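Local coordinates for protein alkaline serine protease AL20 (Nesterenkonia abyssinica, PDB 3CP7) that probably hydrolyses peptide bonds in proteins as a secreted, thermostable, alkaline serine protease of the trypsin-like fold, at residues Y61-S66 against G138-S143; P7-V12 against S126-P131; A134-Q139 against P161-G166. All coordinates share one frame; numbering follows the deposited sequence.

Interaction 1: residues Y61-S66 against G138-S143; sequences YDYGES and GQELHS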
ATOM      1  N   TYR A  61     -25.638  -7.794   5.475  1.00 11.17           N
ATOM      2  CA  TYR A  61     -26.388  -8.208   4.285  1.00 11.49           C
ATOM      3  C   TYR A  61     -27.177  -9.490   4.570  1.00 11.71           C
ATOM      4  O   TYR A  61     -26.662 -10.421   5.201  1.00 11.32           O
ATOM      5  CB  TYR A  61     -25.412  -8.444   3.132  1.00 11.54           C
ATOM      6  CG  TYR A  61     -26.065  -8.622   1.779  1.00 10.78           C
ATOM      7  CD1 TYR A  61     -26.495  -9.873   1.357  1.00 11.50           C
ATOM      8  CD2 TYR A  61     -26.216  -7.545   0.913  1.00 10.62           C
ATOM      9  CE1 TYR A  61     -27.104 -10.046   0.116  1.00 11.13           C
ATOM     10  CE2 TYR A  61     -26.808  -7.704  -0.339  1.00 10.96           C
ATOM     11  CZ  TYR A  61     -27.240  -8.965  -0.724  1.00 11.36           C
ATOM     12  OH  TYR A  61     -27.830  -9.121  -1.965  1.00 13.67           O
ATOM     13  N   ASP A  62     -28.430  -9.529   4.114  1.00 12.69           N
ATOM     14  CA  ASP A  62     -29.323 -10.668   4.338  1.00 13.79           C
ATOM     15  C   ASP A  62     -30.420 -10.615   3.287  1.00 13.82           C
ATOM     16  O   ASP A  62     -31.407  -9.896   3.463  1.00 13.71           O
ATOM     17  CB  ASP A  62     -29.929 -10.594   5.748  1.00 14.14           C
ATOM     18  CG  ASP A  62     -30.853 -11.765   6.062  1.00 16.85           C
ATOM     19  OD1 ASP A  62     -31.105 -12.612   5.185  1.00 17.84           O
ATOM     20  OD2 ASP A  62     -31.332 -11.832   7.216  1.00 20.32           O
ATOM     21  N   TYR A  63     -30.235 -11.347   2.186  1.00 13.77           N
ATOM     22  CA  TYR A  63     -31.134 -11.240   1.019  1.00 14.03           C
ATOM     23  C   TYR A  63     -31.361  -9.775   0.633  1.00 14.24           C
ATOM     24  O   TYR A  63     -32.499  -9.336   0.387  1.00 15.15           O
ATOM     25  CB  TYR A  63     -32.458 -11.996   1.264  1.00 13.96           C
ATOM     26  CG  TYR A  63     -32.271 -13.496   1.214  1.00 13.88           C
ATOM     27  CD1 TYR A  63     -31.855 -14.204   2.338  1.00 14.14           C
ATOM     28  CD2 TYR A  63     -32.481 -14.209   0.030  1.00 13.42           C
ATOM     29  CE1 TYR A  63     -31.659 -15.583   2.300  1.00 15.51           C
ATOM     30  CE2 TYR A  63     -32.287 -15.593  -0.022  1.00 14.23           C
ATOM     31  CZ  TYR A  63     -31.872 -16.271   1.111  1.00 14.47           C
ATOM     32  OH  TYR A  63     -31.672 -17.630   1.065  1.00 15.08           O
ATOM     33  N   GLY A  64     -30.261  -9.022   0.585  1.00 14.21           N
ATOM     34  CA  GLY A  64     -30.295  -7.596   0.292  1.00 13.77           C
ATOM     35  C   GLY A  64     -29.625  -6.801   1.397  1.00 13.71           C
ATOM     36  O   GLY A  64     -29.325  -7.327   2.470  1.00 13.13           O
ATOM     37  N   GLU A  65     -29.397  -5.520   1.139  1.00 13.50           N
ATOM     38  CA  GLU A  65     -28.797  -4.657   2.143  1.00 14.68           C
ATOM     39  C   GLU A  65     -29.639  -4.617   3.413  1.00 14.30           C
ATOM     40  O   GLU A  65     -30.852  -4.840   3.386  1.00 14.71           O
ATOM     41  CB  GLU A  65     -28.569  -3.248   1.594  1.00 14.00           C
ATOM     42  CG  GLU A  65     -29.837  -2.452   1.304  1.00 15.95           C
ATOM     43  CD  GLU A  65     -29.520  -1.099   0.693  1.00 16.94           C
ATOM     44  OE1 GLU A  65     -29.576  -0.085   1.413  1.00 22.00           O
ATOM     45  OE2 GLU A  65     -29.202  -1.051  -0.510  1.00 22.15           O
ATOM     46  N   SER A  66     -28.976  -4.355   4.530  1.00 13.78           N
ATOM     47  CA  SER A  66     -29.654  -4.180   5.799  1.00 13.66           C
ATOM     48  C   SER A  66     -29.965  -2.699   5.981  1.00 14.10           C
ATOM     49  O   SER A  66     -29.728  -1.872   5.093  1.00 14.45           O
ATOM     50  CB  SER A  66     -28.761  -4.665   6.947  1.00 13.99           C
ATOM     51  OG  SER A  66     -27.717  -3.728   7.177  1.00 12.89           O
ATOM     52  N   GLY A 138     -25.258 -16.632  -2.150  1.00 12.91           N
ATOM     53  CA  GLY A 138     -24.653 -15.309  -1.970  1.00 12.23           C
ATOM     54  C   GLY A 138     -25.420 -14.406  -1.029  1.00 12.33           C
ATOM     55  O   GLY A 138     -24.956 -13.311  -0.708  1.00 12.46           O
ATOM     56  N   GLN A 139     -26.589 -14.862  -0.587  1.00 11.87           N
ATOM     57  CA  GLN A 139     -27.519 -14.012   0.152  1.00 12.35           C
ATOM     58  C   GLN A 139     -27.424 -14.162   1.661  1.00 12.38           C
ATOM     59  O   GLN A 139     -28.013 -13.363   2.398  1.00 12.41           O
ATOM     60  CB  GLN A 139     -28.955 -14.308  -0.301  1.00 12.51           C
ATOM     61  CG  GLN A 139     -29.171 -14.135  -1.793  1.00 14.26           C
ATOM     62  CD  GLN A 139     -28.618 -12.821  -2.314  1.00 15.23           C
ATOM     63  OE1 GLN A 139     -29.049 -11.747  -1.900  1.00 15.93           O
ATOM     64  NE2 GLN A 139     -27.646 -12.904  -3.219  1.00 16.72           N
ATOM     65  N   GLU A 140     -26.691 -15.179   2.105  1.00 12.33           N
ATOM     66  CA  GLU A 140     -26.697 -15.635   3.489  1.00 13.38           C
ATOM     67  C   GLU A 140     -25.313 -15.593   4.106  1.00 12.77           C
ATOM     68  O   GLU A 140     -24.307 -15.825   3.430  1.00 12.38           O
ATOM     69  CB  GLU A 140     -27.223 -17.069   3.572  1.00 13.42           C
ATOM     70  CG  GLU A 140     -28.645 -17.245   3.052  1.00 14.99           C
ATOM     71  CD  GLU A 140     -29.186 -18.646   3.259  1.00 15.53           C
ATOM     72  OE1 GLU A 140     -28.531 -19.469   3.935  1.00 18.53           O
ATOM     73  OE2 GLU A 140     -30.290 -18.925   2.756  1.00 16.45           O
ATOM     74  N   LEU A 141     -25.270 -15.317   5.401  1.00 12.34           N
ATOM     75  CA  LEU A 141     -24.042 -15.442   6.167  1.00 12.26           C
ATOM     76  C   LEU A 141     -23.864 -16.902   6.563  1.00 12.39           C
ATOM     77  O   LEU A 141     -24.742 -17.497   7.198  1.00 12.94           O
ATOM     78  CB  LEU A 141     -24.108 -14.555   7.404  1.00 12.11           C
ATOM     79  CG  LEU A 141     -22.877 -14.568   8.306  1.00 11.97           C
ATOM     80  CD1 LEU A 141     -21.687 -13.892   7.618  1.00 12.33           C
ATOM     81  CD2 LEU A 141     -23.213 -13.873   9.622  1.00 12.92           C
ATOM     82  N   HIS A 142     -22.739 -17.481   6.161  1.00 11.84           N
ATOM     83  CA  HIS A 142     -22.394 -18.837   6.544  1.00 11.87           C
ATOM     84  C   HIS A 142     -21.116 -18.875   7.364  1.00 11.71           C
ATOM     85  O   HIS A 142     -20.359 -17.895   7.408  1.00 10.10           O
ATOM     86  CB  HIS A 142     -22.292 -19.733   5.306  1.00 12.02           C
ATOM     87  CG  HIS A 142     -23.621 -20.038   4.699  1.00 14.41           C
ATOM     88  ND1 HIS A 142     -24.385 -21.114   5.097  1.00 16.54           N
ATOM     89  CD2 HIS A 142     -24.350 -19.379   3.769  1.00 15.85           C
ATOM     90  CE1 HIS A 142     -25.517 -21.118   4.416  1.00 17.92           C
ATOM     91  NE2 HIS A 142     -25.522 -20.077   3.606  1.00 17.10           N
ATOM     92  N   SER A 143     -20.875 -20.002   8.017  1.00 11.67           N
ATOM     93  CA  SER A 143     -19.722 -20.146   8.895  1.00 12.18           C
ATOM     94  C   SER A 143     -19.047 -21.499   8.762  1.00 12.45           C
ATOM     95  O   SER A 143     -19.668 -22.479   8.312  1.00 12.46           O
ATOM     96  CB  SER A 143     -20.127 -19.922  10.353  1.00 13.12           C
ATOM     97  OG  SER A 143     -20.938 -20.991  10.816  1.00 14.01           O
TER

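Interaction 2: residues P7-V12 against S126-P131; sequences PHIGKV and SAYGYP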
ATOM      1  N   PRO A   7     -23.401  -7.496  12.688  1.00 10.37           N
ATOM      2  CA  PRO A   7     -23.459  -6.533  11.590  1.00 10.59           C
ATOM      3  C   PRO A   7     -22.114  -5.957  11.154  1.00  9.96           C
ATOM      4  O   PRO A   7     -22.052  -5.298  10.121  1.00 10.78           O
ATOM      5  CB  PRO A   7     -24.356  -5.419  12.143  1.00 11.07           C
ATOM      6  CG  PRO A   7     -24.173  -5.509  13.617  1.00 10.86           C
ATOM      7  CD  PRO A   7     -24.042  -6.966  13.912  1.00 10.69           C
ATOM      8  N   HIS A   8     -21.061  -6.207  11.929  1.00  9.51           N
ATOM      9  CA  HIS A   8     -19.718  -5.865  11.487  1.00  9.27           C
ATOM     10  C   HIS A   8     -19.288  -6.717  10.292  1.00  9.26           C
ATOM     11  O   HIS A   8     -18.451  -6.280   9.512  1.00  9.20           O
ATOM     12  CB  HIS A   8     -18.710  -5.979  12.634  1.00  9.20           C
ATOM     13  CG  HIS A   8     -18.832  -7.237  13.442  1.00  9.28           C
ATOM     14  ND1 HIS A   8     -18.088  -8.366  13.178  1.00  8.67           N
ATOM     15  CD2 HIS A   8     -19.598  -7.539  14.519  1.00  9.95           C
ATOM     16  CE1 HIS A   8     -18.387  -9.309  14.058  1.00 10.01           C
ATOM     17  NE2 HIS A   8     -19.297  -8.827  14.890  1.00 11.15           N
ATOM     18  N   ILE A   9     -19.863  -7.913  10.151  1.00  9.24           N
ATOM     19  CA  ILE A   9     -19.567  -8.768   8.988  1.00  8.94           C
ATOM     20  C   ILE A   9     -20.494  -8.355   7.843  1.00  9.33           C
ATOM     21  O   ILE A   9     -21.680  -8.092   8.069  1.00  9.07           O
ATOM     22  CB  ILE A   9     -19.777 -10.271   9.291  1.00  8.95           C
ATOM     23  CG1 ILE A   9     -19.156 -10.660  10.636  1.00  9.59           C
ATOM     24  CG2 ILE A   9     -19.173 -11.102   8.157  1.00  9.45           C
ATOM     25  CD1 ILE A   9     -19.406 -12.107  11.043  1.00  8.82           C
ATOM     26  N   GLY A  10     -19.981  -8.313   6.619  1.00  8.79           N
ATOM     27  CA  GLY A  10     -20.812  -7.883   5.502  1.00  9.09           C
ATOM     28  C   GLY A  10     -20.365  -8.444   4.178  1.00  8.58           C
ATOM     29  O   GLY A  10     -19.315  -9.093   4.085  1.00  8.48           O
ATOM     30  N   LYS A  11     -21.176  -8.170   3.156  1.00  9.02           N
ATOM     31  CA  LYS A  11     -20.945  -8.661   1.802  1.00  9.19           C
ATOM     32  C   LYS A  11     -20.247  -7.557   1.008  1.00  9.34           C
ATOM     33  O   LYS A  11     -20.480  -6.366   1.267  1.00  9.86           O
ATOM     34  CB  LYS A  11     -22.277  -9.051   1.158  1.00  9.39           C
ATOM     35  CG  LYS A  11     -22.168  -9.659  -0.233  1.00  8.50           C
ATOM     36  CD  LYS A  11     -23.539 -10.040  -0.733  1.00  9.73           C
ATOM     37  CE  LYS A  11     -23.500 -10.614  -2.133  1.00  9.91           C
ATOM     38  NZ  LYS A  11     -23.013 -12.014  -2.194  1.00  9.74           N
ATOM     39  N   VAL A  12     -19.383  -7.952   0.069  1.00  8.76           N
ATOM     40  CA  VAL A  12     -18.656  -7.009  -0.777  1.00  9.54           C
ATOM     41  C   VAL A  12     -19.085  -7.218  -2.233  1.00  9.71           C
ATOM     42  O   VAL A  12     -19.243  -8.362  -2.674  1.00  9.75           O
ATOM     43  CB  VAL A  12     -17.126  -7.223  -0.643  1.00  9.34           C
ATOM     44  CG1 VAL A  12     -16.373  -6.472  -1.714  1.00  9.61           C
ATOM     45  CG2 VAL A  12     -16.636  -6.779   0.729  1.00  9.31           C
ATOM     46  N   SER A 126     -13.506 -19.543  14.126  1.00 10.02           N
ATOM     47  CA  SER A 126     -14.804 -19.460  13.494  1.00  9.26           C
ATOM     48  C   SER A 126     -14.672 -18.481  12.328  1.00  9.72           C
ATOM     49  O   SER A 126     -14.330 -17.307  12.534  1.00  9.65           O
ATOM     50  CB  SER A 126     -15.836 -18.939  14.495  1.00  9.61           C
ATOM     51  OG  SER A 126     -15.946 -19.830  15.591  1.00  9.87           O
ATOM     52  N   ALA A 127     -14.900 -18.975  11.113  1.00  8.88           N
ATOM     53  CA  ALA A 127     -14.758 -18.165   9.893  1.00  9.05           C
ATOM     54  C   ALA A 127     -16.126 -17.920   9.281  1.00  9.05           C
ATOM     55  O   ALA A 127     -16.991 -18.792   9.320  1.00  9.18           O
ATOM     56  CB  ALA A 127     -13.850 -18.860   8.896  1.00  9.47           C
ATOM     57  N   TYR A 128     -16.322 -16.733   8.718  1.00  9.08           N
ATOM     58  CA  TYR A 128     -17.628 -16.308   8.218  1.00  8.41           C
ATOM     59  C   TYR A 128     -17.516 -15.742   6.822  1.00  8.26           C
ATOM     60  O   TYR A 128     -16.471 -15.213   6.441  1.00  7.85           O
ATOM     61  CB  TYR A 128     -18.251 -15.266   9.168  1.00  9.09           C
ATOM     62  CG  TYR A 128     -18.587 -15.887  10.493  1.00  9.15           C
ATOM     63  CD1 TYR A 128     -17.622 -16.009  11.487  1.00 10.27           C
ATOM     64  CD2 TYR A 128     -19.865 -16.385  10.745  1.00 10.17           C
ATOM     65  CE1 TYR A 128     -17.912 -16.619  12.704  1.00  8.84           C
ATOM     66  CE2 TYR A 128     -20.168 -16.993  11.966  1.00 12.02           C
ATOM     67  CZ  TYR A 128     -19.185 -17.116  12.923  1.00  9.75           C
ATOM     68  OH  TYR A 128     -19.454 -17.706  14.134  1.00 12.17           O
ATOM     69  N   GLY A 129     -18.597 -15.827   6.060  1.00  8.45           N
ATOM     70  CA  GLY A 129     -18.618 -15.179   4.762  1.00  9.11           C
ATOM     71  C   GLY A 129     -19.942 -15.324   4.061  1.00  9.21           C
ATOM     72  O   GLY A 129     -20.882 -15.934   4.603  1.00  9.65           O
ATOM     73  N   TYR A 130     -19.999 -14.764   2.856  1.00  9.50           N
ATOM     74  CA  TYR A 130     -21.167 -14.807   1.992  1.00 10.01           C
ATOM     75  C   TYR A 130     -20.872 -15.631   0.735  1.00  9.91           C
ATOM     76  O   TYR A 130     -20.749 -15.076  -0.362  1.00  9.49           O
ATOM     77  CB  TYR A 130     -21.600 -13.392   1.624  1.00  9.96           C
ATOM     78  CG  TYR A 130     -22.261 -12.665   2.770  1.00  9.75           C
ATOM     79  CD1 TYR A 130     -21.501 -11.997   3.739  1.00  9.62           C
ATOM     80  CD2 TYR A 130     -23.646 -12.668   2.903  1.00 10.02           C
ATOM     81  CE1 TYR A 130     -22.102 -11.338   4.797  1.00 11.12           C
ATOM     82  CE2 TYR A 130     -24.263 -12.013   3.966  1.00 10.80           C
ATOM     83  CZ  TYR A 130     -23.485 -11.342   4.903  1.00 10.79           C
ATOM     84  OH  TYR A 130     -24.081 -10.682   5.952  1.00 11.92           O
ATOM     85  N   PRO A 131     -20.795 -16.962   0.888  1.00 10.39           N
ATOM     86  CA  PRO A 131     -20.501 -17.790  -0.287  1.00 10.66           C
ATOM     87  C   PRO A 131     -21.618 -17.642  -1.322  1.00 11.48           C
ATOM     88  O   PRO A 131     -22.798 -17.555  -0.958  1.00 11.41           O
ATOM     89  CB  PRO A 131     -20.460 -19.213   0.281  1.00 10.65           C
ATOM     90  CG  PRO A 131     -21.276 -19.146   1.536  1.00 10.97           C
ATOM     91  CD  PRO A 131     -21.009 -17.776   2.099  1.00 10.87           C
TER
HETATM   92  O   HOH W   1     -23.492 -10.249   8.949  1.00 14.75           O

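Interaction 3: residues A134-Q139 against P161-G166; sequences APFNGQ and PCNMTG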
ATOM      1  N   ALA A 134     -22.993 -22.415  -5.837  1.00 18.00           N
ATOM      2  CA  ALA A 134     -23.736 -23.594  -5.372  1.00 18.72           C
ATOM      3  C   ALA A 134     -22.937 -24.455  -4.382  1.00 19.20           C
ATOM      4  O   ALA A 134     -21.752 -24.719  -4.615  1.00 19.14           O
ATOM      5  CB  ALA A 134     -24.181 -24.442  -6.573  1.00 19.05           C
ATOM      6  N   PRO A 135     -23.577 -24.924  -3.293  1.00 19.55           N
ATOM      7  CA  PRO A 135     -24.993 -24.859  -2.911  1.00 19.76           C
ATOM      8  C   PRO A 135     -25.346 -23.616  -2.087  1.00 19.68           C
ATOM      9  O   PRO A 135     -26.233 -23.672  -1.214  1.00 20.92           O
ATOM     10  CB  PRO A 135     -25.146 -26.100  -2.042  1.00 20.16           C
ATOM     11  CG  PRO A 135     -23.832 -26.181  -1.318  1.00 20.02           C
ATOM     12  CD  PRO A 135     -22.788 -25.642  -2.271  1.00 19.43           C
ATOM     13  N   PHE A 136     -24.631 -22.520  -2.334  1.00 18.01           N
ATOM     14  CA  PHE A 136     -24.920 -21.256  -1.677  1.00 16.83           C
ATOM     15  C   PHE A 136     -25.425 -20.258  -2.711  1.00 15.97           C
ATOM     16  O   PHE A 136     -25.244 -20.457  -3.910  1.00 17.03           O
ATOM     17  CB  PHE A 136     -23.681 -20.750  -0.935  1.00 16.76           C
ATOM     18  CG  PHE A 136     -23.156 -21.720   0.099  1.00 16.40           C
ATOM     19  CD1 PHE A 136     -23.818 -21.899   1.308  1.00 17.21           C
ATOM     20  CD2 PHE A 136     -22.003 -22.467  -0.143  1.00 16.79           C
ATOM     21  CE1 PHE A 136     -23.336 -22.794   2.259  1.00 17.92           C
ATOM     22  CE2 PHE A 136     -21.519 -23.363   0.802  1.00 17.84           C
ATOM     23  CZ  PHE A 136     -22.181 -23.522   2.008  1.00 17.59           C
ATOM     24  N   ASN A 137     -26.085 -19.199  -2.249  1.00 14.71           N
ATOM     25  CA  ASN A 137     -26.733 -18.265  -3.164  1.00 14.17           C
ATOM     26  C   ASN A 137     -26.254 -16.829  -3.013  1.00 13.41           C
ATOM     27  O   ASN A 137     -26.772 -15.926  -3.663  1.00 13.45           O
ATOM     28  CB  ASN A 137     -28.263 -18.355  -3.044  1.00 14.13           C
ATOM     29  CG  ASN A 137     -28.776 -17.971  -1.665  1.00 15.56           C
ATOM     30  OD1 ASN A 137     -28.055 -17.379  -0.858  1.00 15.00           O
ATOM     31  ND2 ASN A 137     -30.030 -18.318  -1.378  1.00 16.43           N
ATOM     32  N   GLY A 138     -25.258 -16.632  -2.150  1.00 12.91           N
ATOM     33  CA  GLY A 138     -24.653 -15.309  -1.970  1.00 12.23           C
ATOM     34  C   GLY A 138     -25.420 -14.406  -1.029  1.00 12.33           C
ATOM     35  O   GLY A 138     -24.956 -13.311  -0.708  1.00 12.46           O
ATOM     36  N   GLN A 139     -26.589 -14.862  -0.587  1.00 11.87           N
ATOM     37  CA  GLN A 139     -27.519 -14.012   0.152  1.00 12.35           C
ATOM     38  C   GLN A 139     -27.424 -14.162   1.661  1.00 12.38           C
ATOM     39  O   GLN A 139     -28.013 -13.363   2.398  1.00 12.41           O
ATOM     40  CB  GLN A 139     -28.955 -14.308  -0.301  1.00 12.51           C
ATOM     41  CG  GLN A 139     -29.171 -14.135  -1.793  1.00 14.26           C
ATOM     42  CD  GLN A 139     -28.618 -12.821  -2.314  1.00 15.23           C
ATOM     43  OE1 GLN A 139     -29.049 -11.747  -1.900  1.00 15.93           O
ATOM     44  NE2 GLN A 139     -27.646 -12.904  -3.219  1.00 16.72           N
ATOM     45  N   PRO A 161     -11.105 -26.772   8.214  1.00 11.10           N
ATOM     46  CA  PRO A 161     -12.202 -27.429   7.501  1.00 11.38           C
ATOM     47  C   PRO A 161     -13.326 -26.433   7.221  1.00 11.20           C
ATOM     48  O   PRO A 161     -13.785 -25.741   8.142  1.00 11.39           O
ATOM     49  CB  PRO A 161     -12.668 -28.522   8.475  1.00 11.84           C
ATOM     50  CG  PRO A 161     -12.149 -28.116   9.816  1.00 13.56           C
ATOM     51  CD  PRO A 161     -10.894 -27.324   9.569  1.00 11.45           C
ATOM     52  N   CYS A 162     -13.745 -26.337   5.963  1.00 11.09           N
ATOM     53  CA  CYS A 162     -14.704 -25.312   5.567  1.00 11.34           C
ATOM     54  C   CYS A 162     -15.248 -25.567   4.184  1.00 11.75           C
ATOM     55  O   CYS A 162     -14.482 -25.713   3.238  1.00 11.64           O
ATOM     56  CB  CYS A 162     -14.019 -23.942   5.574  1.00 11.62           C
ATOM     57  SG  CYS A 162     -15.131 -22.567   5.267  1.00 12.40           S
ATOM     58  N   ASN A 163     -16.568 -25.580   4.066  1.00 11.52           N
ATOM     59  CA  ASN A 163     -17.219 -25.880   2.796  1.00 11.91           C
ATOM     60  C   ASN A 163     -17.648 -24.641   2.001  1.00 11.87           C
ATOM     61  O   ASN A 163     -18.289 -24.775   0.971  1.00 12.14           O
ATOM     62  CB  ASN A 163     -18.413 -26.832   3.014  1.00 12.13           C
ATOM     63  CG  ASN A 163     -19.554 -26.168   3.759  1.00 13.73           C
ATOM     64  OD1 ASN A 163     -19.423 -25.053   4.256  1.00 14.52           O
ATOM     65  ND2 ASN A 163     -20.685 -26.862   3.844  1.00 17.40           N
ATOM     66  N   MET A 164     -17.285 -23.440   2.471  1.00 10.87           N
ATOM     67  CA  MET A 164     -17.724 -22.219   1.788  1.00 11.67           C
ATOM     68  C   MET A 164     -17.050 -22.039   0.429  1.00 12.03           C
ATOM     69  O   MET A 164     -15.882 -22.391   0.260  1.00 13.34           O
ATOM     70  CB  MET A 164     -17.511 -20.974   2.657  1.00 11.28           C
ATOM     71  CG  MET A 164     -18.432 -20.928   3.867  1.00 11.42           C
ATOM     72  SD  MET A 164     -18.479 -19.320   4.701  1.00 11.64           S
ATOM     73  CE  MET A 164     -16.876 -19.270   5.522  1.00 13.65           C
ATOM     74  N   THR A 165     -17.808 -21.458  -0.500  1.00 12.52           N
ATOM     75  CA  THR A 165     -17.453 -21.351  -1.915  1.00 13.25           C
ATOM     76  C   THR A 165     -17.105 -19.904  -2.288  1.00 12.53           C
ATOM     77  O   THR A 165     -17.120 -19.015  -1.430  1.00 12.32           O
ATOM     78  CB  THR A 165     -18.636 -21.844  -2.806  1.00 13.08           C
ATOM     79  OG1 THR A 165     -19.806 -21.063  -2.506  1.00 13.93           O
ATOM     80  CG2 THR A 165     -18.932 -23.323  -2.579  1.00 15.34           C
ATOM     81  N   GLY A 166     -16.812 -19.662  -3.564  1.00 11.75           N
ATOM     82  CA  GLY A 166     -16.481 -18.323  -4.060  1.00 10.80           C
ATOM     83  C   GLY A 166     -17.508 -17.311  -3.584  1.00 10.56           C
ATOM     84  O   GLY A 166     -18.704 -17.594  -3.590  1.00 10.52           O
TER

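Interaction 1: residues Y61-S66 against G138-S143
Across the surface seam between the two barrels of this trypsin-like fold, Y61 and Y63, on a loop of the first barrel, meet Q139 and E140, just ahead of strand 142-150 in the second. Y63 N donates to Q139 O at 3.0 Å, almost straight at 170° and in the carbonyl plane on a lone pair. Q139 then works on both tyrosines. Its CB sits over the centre of the Y63 ring, 3.5 Å from the centroid, a CH-pi contact. Because the chain bends at chi2 (-48°), the amide swings from there to Y61, whose OH donates to Q139 OE1 at 2.9 Å, tilted slightly from the carbonyl plane. Glutamine suits this place by offering a methylene for a ring face and an oxygen for a phenol. G64 N lies over one face of Y61, and G64 has backbone angles at which a side chain would jam against the preceding carbonyl. E140 runs alongside Y63, its extended chain pointing the same way. At the ring's edge, Y63 OH accepts from N137 ND2 and donates to E140 OE2, on its anti lone pair, at a short 2.5 Å.

Interaction 2: residues P7-V12 against S126-P131
Y130, which follows the end of strand 124-129, lays its ring against G10 and K11 of strand 9-16, and so closes part of the buried interface between the two barrels of the trypsin-like fold. The touching parts run only 22° apart, yet they belong to different sheets, and side chains of 126-131 meet backbone as well as side chains of 7-12. Packing is tight at the ring. Y130 CE1 comes within 3.4 Å of G10 C, the ring resting directly on the backbone of the strand. K11 CB stands over one ring face, 4.0 Å from its centroid, a CH-pi contact offset toward the rim. With CG anti to the backbone N (chi1 -177°), the K11 chain then runs away from the ring, and its NZ bonds to G138 O of the second barrel. A lysine thus serves a buried seam with its aliphatic part and still gives its ammonium group a carbonyl oxygen to bond to. The other end of the contact is looser. I9 CD1 rests 3.9 Å from Y128 CB, while I9 CG2 is 4.5 Å from Y130 CE1; this branched, apolar side chain also touches P172 and F174. Here the polar groups are joined by solvent instead of directly. Y130 OH gives its own hydrogen to Y61 O, and a separate water links the strand to the phenol, 3.0 Å from I9 O and 3.1 Å from Y130 OH.

Interaction 3: residues A134-Q139 against P161-G166
F136 turns the edge of its ring toward N163 and T165, joining two surface loops of the second barrel of this trypsin-like fold; the loop holding T165 runs on toward what is probably the catalytic serine. CG of F136 is anti to the carbonyl carbon (chi1 -58°), and this throws the ring across to the partner loop. Two oxygens then lie near the ring plane at its rim: T165 OG1 is 3.5 Å from F136 CD2, and N163 O is 3.5 Å from F136 CE2. Oxygens suit a rim of slightly positive C-H groups. The N163 amide stands nearly upright to the ring, 77° between planes, with OD1 3.9 Å from F136 CZ. One ring face is met by P135 CG; the peptide bond before P135 is cis. Threonine fits its spot by dividing its branches: OG1 bonds to A133 O, and CG2 packs 3.7 Å from A134 O. With an alanine here in place of F136, the ring would be missing, a gap is likely to open beside N163 and T165, and H142 would probably lose its edge-to-face partner. Beyond F136 the loop is fixed by an Asx turn, N137 OD1 accepting from Q139 N at 2.9 Å, while Q139 NE2 reaches back to N137 O at 3.2 Å.

Overall arrangement
Interaction 2 is the buried one of the three, whereas interactions 1 and 3 lie at the surface. Interactions 1 and 2 both join the first barrel to the second, but by different means: loop 61-66 does it chiefly with hydrogen bonds, strand 9-16 with aromatic and aliphatic packing plus one water. They touch through Y61 O with Y130 OH and through G138 O with K11 NZ. Interaction 3 stays inside the second barrel and rests on a ring edge facing oxygens. It shares G138 and Q139 with interaction 1, so the single loop 134-139 faces the first barrel at one end and the 161-166 loop at the other.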